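Local coordinates for protein anti-sigma-I factor RsgI2 (Clostridium thermocellum, PDB 4B9P) that probably acts as an anti-sigma factor for SigI2, using an extracellular family 3 carbohydrate-binding module, the part present here, to sense cellulose, at residues E19-L23 / A116-A120; N13-T17 / S138-S144; N55-T59 / I70-Q76; E41-Y47 / K151-S157. All coordinates share one frame; numbering follows the deposited sequence.

Contact 4 is partly buried, with eight residues inside; contact 3, also between strands, lies at the surface; contacts 1 and 2 tie loops at the periphery of the beta sandwich. Contact 4 pairs two strands of one sheet through a backbone ladder. Contact 3 sets edge strands of the two opposing sheets face to face, so that side chains and a glycine CA do the work. Contact 1 is small, largely buried and almost wholly van der Waals; contact 2 is partly buried, polar and rich in water. Leu117 of contact 1 packs on Ile57 and Thr59 of contact 3. Ser138 OG of contact 2 probably hydrogen-bonds Lys151 O and Tyr47 N of contact 4, joining loop to sheet.

Contact 1 (E19-L23 / A116-A120); sequences ETKEL and ALSLA. With ZN (zinc ion), chain E.
Lys21 and Ala116 meet at the margin of the family 3 beta sandwich, where the turn following strand 19-20 rests on the end of the small helix 114-117. The van der Waals contacts are few and mostly set a methyl against a polar atom. Ala116 CB lies 3.8 Å from Lys21 O, and CD1 of Leu117 reaches the same peptide oxygen and meets Glu22 CB at 4.0 Å. Beyond the helix, Leu119 takes a positive phi and its CD2 lies 3.9 Å from Lys21 NZ, the two side chains crossing at about a right angle. Lys21 places CG between its backbone N and carbonyl carbon (chi1 62°), then runs extended until a bend at the last torsion brings NZ alongside Leu119 CD2.

Polar links across the contact pass through solvent: one water accepts weakly from Lys21 NZ and donates to Ala120 O at 2.9 Å. Within the turn, Thr20 OG1 donates to Glu22 O at 2.7 Å from above the carbonyl plane. The carboxylate of Glu22 is held mainly by Gln24, with a long, weak ion pair to Arg110.

At the far end of segment 19-23, zinc is bound by Glu126, by a water and by Glu19 OE1 at 2.0 Å.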
# COMPACT_ATOMS: atom_id res chain seq x y z
N GLU A 19 12.08 2.05 13.60
CA GLU A 19 11.39 0.83 14.01
C GLU A 19 9.93 1.18 14.25
O GLU A 19 9.61 2.24 14.77
CB GLU A 19 11.98 0.29 15.32
CG GLU A 19 13.31 -0.40 15.24
CD GLU A 19 13.71 -1.10 16.58
OE1 GLU A 19 13.14 -0.78 17.66
OE2 GLU A 19 14.61 -1.97 16.57
N THR A 20 9.04 0.29 13.86
CA THR A 20 7.63 0.52 14.11
C THR A 20 6.93 -0.81 14.39
O THR A 20 7.33 -1.84 13.80
CB THR A 20 6.97 1.23 12.91
OG1 THR A 20 5.62 1.53 13.25
CG2 THR A 20 6.97 0.37 11.61
N LYS A 21 5.84 -0.80 15.17
CA LYS A 21 5.04 -2.03 15.29
C LYS A 21 3.88 -2.03 14.32
O LYS A 21 3.08 -2.97 14.31
CB LYS A 21 4.57 -2.26 16.72
CG LYS A 21 3.68 -1.17 17.24
CD LYS A 21 3.28 -1.56 18.70
CE LYS A 21 2.65 -0.44 19.50
NZ LYS A 21 1.25 -0.17 19.03
N GLU A 22 3.79 -1.00 13.46
CA GLU A 22 2.83 -1.03 12.37
C GLU A 22 3.30 -0.20 11.22
O GLU A 22 3.75 0.92 11.39
CB GLU A 22 1.41 -0.63 12.74
CG GLU A 22 1.18 0.35 13.79
CD GLU A 22 -0.32 0.55 14.05
OE1 GLU A 22 -0.93 1.27 13.25
OE2 GLU A 22 -0.91 -0.02 15.00
N LEU A 23 3.22 -0.76 10.02
CA LEU A 23 3.42 0.04 8.80
C LEU A 23 2.17 0.85 8.58
O LEU A 23 1.07 0.32 8.66
CB LEU A 23 3.65 -0.87 7.60
CG LEU A 23 4.72 -1.94 7.75
CD1 LEU A 23 4.83 -2.79 6.47
CD2 LEU A 23 6.07 -1.34 8.13
N ALA A 116 -0.16 -6.77 17.64
CA ALA A 116 0.26 -5.39 17.77
C ALA A 116 -0.79 -4.42 17.31
O ALA A 116 -0.88 -3.32 17.83
CB ALA A 116 1.55 -5.17 17.01
N LEU A 117 -1.62 -4.84 16.37
CA LEU A 117 -2.56 -3.90 15.77
C LEU A 117 -3.77 -3.68 16.67
O LEU A 117 -4.56 -2.76 16.47
CB LEU A 117 -2.94 -4.35 14.37
CG LEU A 117 -2.04 -3.71 13.30
CD1 LEU A 117 -0.55 -4.00 13.49
CD2 LEU A 117 -2.51 -4.11 11.90
N SER A 118 -3.90 -4.52 17.68
CA SER A 118 -4.98 -4.38 18.64
C SER A 118 -4.69 -3.37 19.76
O SER A 118 -5.58 -3.08 20.57
CB SER A 118 -5.34 -5.76 19.19
OG SER A 118 -4.27 -6.36 19.90
N LEU A 119 -3.48 -2.82 19.76
CA LEU A 119 -3.03 -1.81 20.75
C LEU A 119 -3.00 -2.36 22.17
O LEU A 119 -3.21 -1.64 23.16
CB LEU A 119 -3.87 -0.55 20.72
CG LEU A 119 -3.94 0.10 19.34
CD1 LEU A 119 -4.54 1.46 19.53
CD2 LEU A 119 -2.57 0.19 18.65
N ALA A 120 -2.77 -3.66 22.25
CA ALA A 120 -2.51 -4.31 23.51
C ALA A 120 -1.09 -4.82 23.39
O ALA A 120 -0.49 -4.77 22.31
CB ALA A 120 -3.50 -5.45 23.73
ZN ZN E . 13.75 -1.76 19.32
O HOH W 1 0.93 -2.64 20.88
O HOH W 2 15.54 -0.82 19.32

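Contact 2 (N13-T17 / S138-S144). With ZN (zinc ion), chain C.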
# COMPACT_ATOMS: atom_id res chain seq x y z
N ASN A 13 4.27 7.92 4.52
CA ASN A 13 4.19 7.09 5.70
C ASN A 13 3.80 7.92 6.89
O ASN A 13 4.43 8.90 7.22
CB ASN A 13 5.55 6.41 5.91
CG ASN A 13 5.79 5.35 4.90
OD1 ASN A 13 6.33 5.60 3.82
ND2 ASN A 13 5.36 4.14 5.20
N HIS A 14 2.73 7.50 7.56
CA HIS A 14 2.23 8.26 8.70
C HIS A 14 3.04 8.03 9.96
O HIS A 14 3.00 8.86 10.86
CB HIS A 14 0.75 7.90 8.90
CG HIS A 14 0.05 8.75 9.92
ND1 HIS A 14 -0.52 8.22 11.06
CD2 HIS A 14 -0.24 10.07 9.94
CE1 HIS A 14 -1.10 9.18 11.75
NE2 HIS A 14 -0.96 10.31 11.09
N ILE A 15 3.76 6.91 10.01
CA ILE A 15 4.75 6.67 11.03
C ILE A 15 6.09 6.51 10.34
O ILE A 15 6.21 5.63 9.46
CB ILE A 15 4.46 5.38 11.84
CG1 ILE A 15 3.14 5.51 12.60
CG2 ILE A 15 5.61 5.05 12.79
CD1 ILE A 15 2.77 4.26 13.29
N ARG A 16 7.06 7.33 10.72
CA ARG A 16 8.34 7.34 10.02
C ARG A 16 9.53 6.97 10.89
O ARG A 16 10.68 7.15 10.48
CB ARG A 16 8.56 8.72 9.40
CG ARG A 16 7.54 8.99 8.32
CD ARG A 16 7.62 10.35 7.71
NE ARG A 16 7.38 11.44 8.64
CZ ARG A 16 6.19 11.85 9.08
NH1 ARG A 16 5.05 11.28 8.73
NH2 ARG A 16 6.15 12.90 9.88
N THR A 17 9.27 6.48 12.09
CA THR A 17 10.32 6.02 12.96
C THR A 17 11.03 4.82 12.33
O THR A 17 10.42 4.03 11.60
CB THR A 17 9.77 5.63 14.33
OG1 THR A 17 8.70 4.71 14.17
CG2 THR A 17 9.21 6.82 15.01
N SER A 138 9.54 0.66 -0.40
CA SER A 138 8.54 1.69 -0.60
C SER A 138 8.51 2.78 0.46
O SER A 138 7.77 3.75 0.29
CB SER A 138 7.14 1.06 -0.72
OG SER A 138 7.05 0.22 -1.86
N PHE A 139 9.27 2.62 1.54
CA PHE A 139 9.21 3.57 2.66
C PHE A 139 9.75 4.96 2.31
O PHE A 139 10.78 5.09 1.65
CB PHE A 139 10.02 2.97 3.82
CG PHE A 139 10.10 3.82 5.05
CD1 PHE A 139 8.94 4.18 5.76
CD2 PHE A 139 11.34 4.21 5.53
CE1 PHE A 139 9.02 4.93 6.93
CE2 PHE A 139 11.43 4.93 6.72
CZ PHE A 139 10.26 5.29 7.41
N ASN A 140 9.06 5.99 2.79
CA ASN A 140 9.48 7.37 2.68
C ASN A 140 9.72 7.91 4.08
O ASN A 140 8.79 8.09 4.84
CB ASN A 140 8.33 8.14 1.98
CG ASN A 140 8.61 9.62 1.83
OD1 ASN A 140 9.46 10.21 2.51
ND2 ASN A 140 7.86 10.24 0.92
N ASN A 141 10.97 8.11 4.43
CA ASN A 141 11.30 8.52 5.79
C ASN A 141 11.09 9.97 6.14
O ASN A 141 11.35 10.36 7.29
CB ASN A 141 12.73 8.08 6.19
CG ASN A 141 13.82 8.86 5.50
OD1 ASN A 141 13.59 9.87 4.85
ND2 ASN A 141 15.04 8.37 5.63
N SER A 142 10.60 10.76 5.19
CA SER A 142 10.60 12.20 5.39
C SER A 142 9.23 12.84 5.30
O SER A 142 8.84 13.61 6.18
CB SER A 142 11.55 12.86 4.39
OG SER A 142 11.57 14.27 4.51
N SER A 143 8.51 12.56 4.22
CA SER A 143 7.29 13.32 3.95
C SER A 143 6.23 13.14 5.01
O SER A 143 5.91 12.02 5.41
CB SER A 143 6.70 12.94 2.61
OG SER A 143 7.68 13.05 1.59
N SER A 144 5.62 14.24 5.43
CA SER A 144 4.60 14.21 6.47
C SER A 144 3.20 14.37 5.89
O SER A 144 2.21 14.45 6.65
CB SER A 144 4.86 15.27 7.53
OG SER A 144 4.82 16.56 6.95
ZN ZN C . -1.78 11.99 11.69
O HOH W 3 6.49 9.60 4.28
O HOH W 4 5.71 5.72 1.09
O HOH W 5 10.03 12.19 9.52
O HOH W 6 2.56 12.57 9.24
O HOH W 7 -1.71 13.02 9.82
O HOH W 8 -0.18 12.81 12.71
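Asn13 and Phe139 bring together two loops of the beta-sandwich module, one leaving strand 7-13 and the other preceding strand 147-148. The Asn13 amide meets the ring obliquely, its plane 64° from that of Phe139, with CG 3.5 Å from Phe139 CD1. In this pose OD1 receives Asn140 N at 2.9 Å, in a nearly straight bond approached from well above the amide plane. A water adds a second donor to OD1, while ND2 is used by Tyr46 OH. A chi1 of 179° carries the Phe139 ring toward the first loop, to which it turns its far edge: Arg16 O lies 3.6 Å from CZ, near the ring plane, and Ile15 O is also at this edge.

Arg16 lies along the second loop. A bend at chi3 (-62°) turns its guanidinium so that Ser143 O and Ser144 CB lie over one face. The edge is left for hydrogen bonding: NH1 donates to Asn13 O at 2.9 Å in the guanidinium plane, and two waters in that plane relay NE to Asn141 O and NH1 to Ser144 O.

Asn140 shapes the loop that Arg16 follows. Its OD1 accepts from Ser142 N and Ser143 N from the same face of the amide, an Asx turn and Asx motif, and ND2 donates to Ser143 OG. Beside the contact, His14 turns outward, held at ND1 by Gln24, and its NE2 binds a zinc ion at 2.0 Å.

Contact 3 (N55-T59 / I70-Q76)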
# COMPACT_ATOMS: atom_id res chain seq x y z
N ASN A 55 2.48 -13.13 12.11
CA ASN A 55 1.04 -12.82 12.21
C ASN A 55 0.68 -11.57 11.41
O ASN A 55 -0.20 -10.80 11.82
CB ASN A 55 0.57 -12.60 13.65
CG ASN A 55 0.98 -13.69 14.60
OD1 ASN A 55 0.93 -14.88 14.28
ND2 ASN A 55 1.31 -13.29 15.82
N GLU A 56 1.35 -11.34 10.29
CA GLU A 56 1.13 -10.06 9.59
C GLU A 56 -0.27 -10.02 8.98
O GLU A 56 -0.64 -10.92 8.23
CB GLU A 56 2.15 -9.89 8.51
CG GLU A 56 3.57 -9.75 8.99
CD GLU A 56 4.45 -9.48 7.79
OE1 GLU A 56 4.87 -10.47 7.12
OE2 GLU A 56 4.65 -8.30 7.41
N ILE A 57 -1.02 -8.95 9.26
CA ILE A 57 -2.34 -8.75 8.70
C ILE A 57 -2.41 -7.34 8.14
O ILE A 57 -1.63 -6.44 8.51
CB ILE A 57 -3.46 -8.97 9.76
CG1 ILE A 57 -3.36 -7.94 10.89
CG2 ILE A 57 -3.45 -10.43 10.27
CD1 ILE A 57 -4.62 -7.88 11.75
N TYR A 58 -3.38 -7.14 7.26
CA TYR A 58 -3.68 -5.85 6.68
C TYR A 58 -5.03 -5.38 7.21
O TYR A 58 -5.99 -6.16 7.26
CB TYR A 58 -3.82 -6.01 5.13
CG TYR A 58 -4.35 -4.76 4.48
CD1 TYR A 58 -3.49 -3.74 4.13
CD2 TYR A 58 -5.73 -4.56 4.32
CE1 TYR A 58 -3.96 -2.54 3.57
CE2 TYR A 58 -6.22 -3.40 3.77
CZ TYR A 58 -5.34 -2.38 3.44
OH TYR A 58 -5.82 -1.20 2.96
N THR A 59 -5.13 -4.09 7.53
CA THR A 59 -6.43 -3.52 7.74
C THR A 59 -6.52 -2.15 7.07
O THR A 59 -5.55 -1.39 7.04
CB THR A 59 -6.81 -3.46 9.22
OG1 THR A 59 -8.20 -3.09 9.36
CG2 THR A 59 -5.94 -2.50 9.96
N ILE A 70 -12.40 -1.81 -0.18
CA ILE A 70 -10.96 -2.00 -0.28
C ILE A 70 -10.60 -3.41 0.12
O ILE A 70 -11.19 -3.94 1.07
CB ILE A 70 -10.22 -0.99 0.70
CG1 ILE A 70 -10.64 0.46 0.45
CG2 ILE A 70 -8.73 -1.20 0.54
CD1 ILE A 70 -10.46 0.94 -1.02
N THR A 71 -9.64 -4.00 -0.59
CA THR A 71 -9.06 -5.28 -0.19
C THR A 71 -7.56 -5.07 0.08
O THR A 71 -6.94 -4.21 -0.53
CB THR A 71 -9.25 -6.37 -1.27
OG1 THR A 71 -8.45 -6.07 -2.41
CG2 THR A 71 -10.69 -6.42 -1.73
N GLY A 72 -6.98 -5.85 0.98
CA GLY A 72 -5.55 -5.81 1.16
C GLY A 72 -5.07 -7.19 1.53
O GLY A 72 -5.72 -7.88 2.32
N THR A 73 -3.91 -7.56 1.01
CA THR A 73 -3.33 -8.85 1.26
C THR A 73 -1.85 -8.64 1.51
O THR A 73 -1.22 -7.81 0.86
CB THR A 73 -3.50 -9.76 0.01
OG1 THR A 73 -4.83 -9.65 -0.52
CG2 THR A 73 -3.13 -11.23 0.33
N VAL A 74 -1.28 -9.42 2.44
CA VAL A 74 0.14 -9.44 2.63
C VAL A 74 0.69 -10.60 1.82
O VAL A 74 0.27 -11.74 2.02
CB VAL A 74 0.46 -9.58 4.12
CG1 VAL A 74 1.96 -9.76 4.34
CG2 VAL A 74 -0.15 -8.39 4.93
N VAL A 75 1.66 -10.32 0.95
CA VAL A 75 2.21 -11.35 0.06
C VAL A 75 3.70 -11.49 0.31
O VAL A 75 4.42 -10.51 0.32
CB VAL A 75 1.97 -10.94 -1.40
CG1 VAL A 75 2.50 -12.02 -2.35
CG2 VAL A 75 0.46 -10.67 -1.64
N GLN A 76 4.12 -12.73 0.48
CA GLN A 76 5.54 -13.04 0.51
C GLN A 76 6.05 -13.20 -0.93
O GLN A 76 5.39 -13.82 -1.78
CB GLN A 76 5.77 -14.32 1.33
CG GLN A 76 5.52 -14.14 2.83
CD GLN A 76 4.04 -14.17 3.22
OE1 GLN A 76 3.33 -15.12 2.89
NE2 GLN A 76 3.58 -13.15 3.94
O HOH W 9 5.21 -10.95 4.50
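Tyr58 lies flat on Gly72, joining the two sheets of the beta sandwich near their edges. The strand axes run nearly antiparallel (158°) and approach to 6.1 Å, closer than the roughly 10 Å usual between facing sheets, with the bare Gly72 CA under the Tyr58 ring; no backbone hydrogen bond joins the two segments. Tyr58 holds CG anti to its backbone N (chi1 171°), which swings the ring across the opposing strand and presents one face to it. Gly72 CA sits under that face, 3.7 Å from the ring centroid and 22° off the normal, a CH-pi contact displaced toward the rim; its nearest ring atom is CD2, at 3.4 Å. Farther out, Tyr58 OH passes 3.8 Å from Ile70 CG2; its hydrogen-bond partner is Ser109 OG, beyond the contact.

Val74 divides its methyls between two neighbours. CG2, beside its backbone N, packs against the Ile57-Tyr58 peptide and lies 4.4 Å from Tyr58 CB; CG1 turns to Glu56, 4.1 Å from OE1. Glu56 extends beyond CG and crosses Val74 at about a right angle. Its OE1 accepts from a water at 2.7 Å that also receives Gln76 NE2, a bridge that is tentative because Gln76 has two conformers. OE2 is gripped by Tyr131 and Tyr48.

Strand 104-111 flanks 56-63 within its sheet, and strand 84-92 flanks 70-81 in the other. Tyr58 lies between them, packing on Ile107 and Ile111 as well as Val88 and Ile90, while Ile57 turns to helix 114-117.

Contact 4 (E41-Y47 / K151-S157)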
# COMPACT_ATOMS: atom_id res chain seq x y z
N GLU A 41 -10.05 -3.82 -11.28
CA GLU A 41 -8.88 -4.17 -12.10
C GLU A 41 -7.55 -3.58 -11.61
O GLU A 41 -6.51 -3.88 -12.20
CB GLU A 41 -9.12 -3.73 -13.54
CG GLU A 41 -10.25 -4.53 -14.22
CD GLU A 41 -9.89 -6.02 -14.34
OE1 GLU A 41 -8.96 -6.35 -15.11
OE2 GLU A 41 -10.49 -6.86 -13.63
N VAL A 42 -7.59 -2.78 -10.56
CA VAL A 42 -6.40 -2.05 -10.12
C VAL A 42 -5.79 -2.73 -8.90
O VAL A 42 -6.52 -3.10 -7.97
CB VAL A 42 -6.78 -0.63 -9.69
CG1 VAL A 42 -5.58 0.13 -9.17
CG2 VAL A 42 -7.37 0.10 -10.88
N LYS A 43 -4.47 -2.91 -8.91
CA LYS A 43 -3.73 -3.41 -7.74
C LYS A 43 -2.62 -2.41 -7.46
O LYS A 43 -1.98 -1.87 -8.37
CB LYS A 43 -3.12 -4.77 -8.05
CG LYS A 43 -4.12 -5.85 -8.41
CD LYS A 43 -5.08 -6.18 -7.29
CE LYS A 43 -6.06 -7.27 -7.73
NZ LYS A 43 -7.11 -7.50 -6.68
N ILE A 44 -2.38 -2.18 -6.18
CA ILE A 44 -1.35 -1.26 -5.72
C ILE A 44 -0.42 -2.03 -4.81
O ILE A 44 -0.92 -2.74 -3.94
CB ILE A 44 -1.99 -0.11 -4.93
CG1 ILE A 44 -3.01 0.67 -5.78
CG2 ILE A 44 -0.92 0.84 -4.39
CD1 ILE A 44 -3.91 1.55 -4.94
N ARG A 45 0.91 -1.90 -4.99
CA ARG A 45 1.84 -2.68 -4.16
C ARG A 45 2.79 -1.77 -3.40
O ARG A 45 3.47 -0.92 -3.98
CB ARG A 45 2.67 -3.65 -5.00
CG ARG A 45 1.81 -4.70 -5.63
CD ARG A 45 2.65 -5.67 -6.40
NE ARG A 45 1.79 -6.71 -6.94
CZ ARG A 45 2.20 -7.60 -7.82
NH1 ARG A 45 3.47 -7.56 -8.24
NH2 ARG A 45 1.36 -8.51 -8.28
N TYR A 46 2.86 -2.02 -2.09
CA TYR A 46 3.81 -1.38 -1.18
C TYR A 46 4.83 -2.47 -0.81
O TYR A 46 4.46 -3.43 -0.13
CB TYR A 46 3.07 -0.88 0.08
CG TYR A 46 4.00 -0.17 1.06
CD1 TYR A 46 4.72 -0.88 2.04
CD2 TYR A 46 4.13 1.23 1.04
CE1 TYR A 46 5.59 -0.23 2.91
CE2 TYR A 46 4.99 1.90 1.94
CZ TYR A 46 5.69 1.16 2.87
OH TYR A 46 6.50 1.86 3.69
N TYR A 47 6.08 -2.29 -1.22
CA TYR A 47 7.12 -3.31 -1.05
C TYR A 47 7.94 -3.06 0.20
O TYR A 47 8.29 -1.91 0.51
CB TYR A 47 8.08 -3.27 -2.23
CG TYR A 47 7.50 -3.69 -3.53
CD1 TYR A 47 7.39 -5.05 -3.86
CD2 TYR A 47 7.01 -2.74 -4.43
CE1 TYR A 47 6.88 -5.45 -5.09
CE2 TYR A 47 6.49 -3.12 -5.64
CZ TYR A 47 6.41 -4.46 -5.97
OH TYR A 47 5.87 -4.78 -7.21
N LYS A 151 7.91 4.68 -5.78
CA LYS A 151 8.35 3.38 -5.28
C LYS A 151 7.21 2.53 -4.76
O LYS A 151 7.43 1.50 -4.13
CB LYS A 151 9.43 3.54 -4.21
CG LYS A 151 10.75 4.02 -4.78
CD LYS A 151 11.82 4.19 -3.65
CE LYS A 151 12.71 3.04 -3.51
NZ LYS A 151 13.49 3.24 -2.22
N ILE A 152 5.98 2.94 -5.05
CA ILE A 152 4.79 2.12 -4.90
C ILE A 152 4.27 1.89 -6.32
O ILE A 152 4.20 2.83 -7.11
CB ILE A 152 3.73 2.83 -4.03
CG1 ILE A 152 4.21 2.81 -2.56
CG2 ILE A 152 2.33 2.19 -4.19
CD1 ILE A 152 3.38 3.74 -1.67
N THR A 153 3.96 0.64 -6.68
CA THR A 153 3.56 0.39 -8.07
C THR A 153 2.06 0.21 -8.18
O THR A 153 1.39 -0.14 -7.21
CB THR A 153 4.25 -0.87 -8.62
OG1 THR A 153 4.04 -1.95 -7.70
CG2 THR A 153 5.75 -0.64 -8.81
N VAL A 154 1.54 0.46 -9.37
CA VAL A 154 0.10 0.32 -9.64
C VAL A 154 -0.08 -0.39 -10.97
O VAL A 154 0.59 -0.03 -11.95
CB VAL A 154 -0.66 1.68 -9.68
CG1 VAL A 154 -2.16 1.44 -9.84
CG2 VAL A 154 -0.35 2.54 -8.46
N TYR A 155 -0.94 -1.40 -10.96
CA TYR A 155 -1.23 -2.21 -12.15
C TYR A 155 -2.71 -2.08 -12.48
O TYR A 155 -3.55 -2.05 -11.58
CB TYR A 155 -0.94 -3.69 -11.90
CG TYR A 155 0.43 -3.86 -11.35
CD1 TYR A 155 0.66 -3.66 -9.99
CD2 TYR A 155 1.50 -4.21 -12.15
CE1 TYR A 155 1.90 -3.80 -9.44
CE2 TYR A 155 2.80 -4.35 -11.57
CZ TYR A 155 2.98 -4.13 -10.20
OH TYR A 155 4.20 -4.24 -9.56
N ILE A 156 -3.04 -2.00 -13.77
CA ILE A 156 -4.42 -2.05 -14.20
C ILE A 156 -4.52 -3.27 -15.11
O ILE A 156 -3.83 -3.34 -16.15
CB ILE A 156 -4.80 -0.80 -14.97
CG1 ILE A 156 -4.45 0.46 -14.16
CG2 ILE A 156 -6.25 -0.82 -15.30
CD1 ILE A 156 -4.83 1.81 -14.84
N SER A 157 -5.38 -4.21 -14.74
CA SER A 157 -5.55 -5.44 -15.51
C SER A 157 -4.21 -6.13 -15.76
O SER A 157 -3.97 -6.67 -16.86
CB SER A 157 -6.28 -5.18 -16.82
OG SER A 157 -7.57 -4.68 -16.53
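Lys43 and Tyr155 form a hydrogen-bonded antiparallel pair in one sheet of the jelly-roll-like beta sandwich, and Arg45 with Thr153 makes the next. The strand segments run 164° apart with axes 4.7 Å from each other. Tyr155 N donates to Lys43 O at 2.8 Å, whereas the bond from Thr153 N to Arg45 O is longer, 3.2 Å, and more bent. The non-hydrogen-bonded pairs, Ile44-Val154 between these two and Val42-Ile156 beyond Lys43-Tyr155, bring CA hydrogens near the opposite carbonyls. Beyond Val42-Ile156, Ser157 N donates to Glu41 O, and Ser157 OG to the anti lone pair of Glu41 OE1 at 2.6 Å.

Apolar contacts gather on the face of Val42, Ile44, Tyr46, Ile152 and Val154. Val42 CG1 meets Val154 CG1 at 3.7 Å, and Ile44 CG2 packs tightly on Ile152 CG2 at 3.5 Å. The CD1 of Ile152 reaches the edge of the Tyr46 ring at CD2.

The other face is polar and aromatic. Arg45 runs extended from CG to NE and crosses Tyr155 at about a right angle; its CD lies 3.6 Å from Tyr155 CE1, with guanidinium and ring planes 47° apart. NE forms a salt bridge with Glu89. A chi1 of 51° points Thr153 OG1 along the strand to Tyr155 OH, to which it donates at 3.0 Å; that hydroxyl also bonds Glu165.

Strand 84-92 borders 42-48 on one side and strand 159-162 borders 152-156 on the other. The apolar face looks across the sandwich, Ile152 and Val154 packing on strand 7-13 of the opposing sheet.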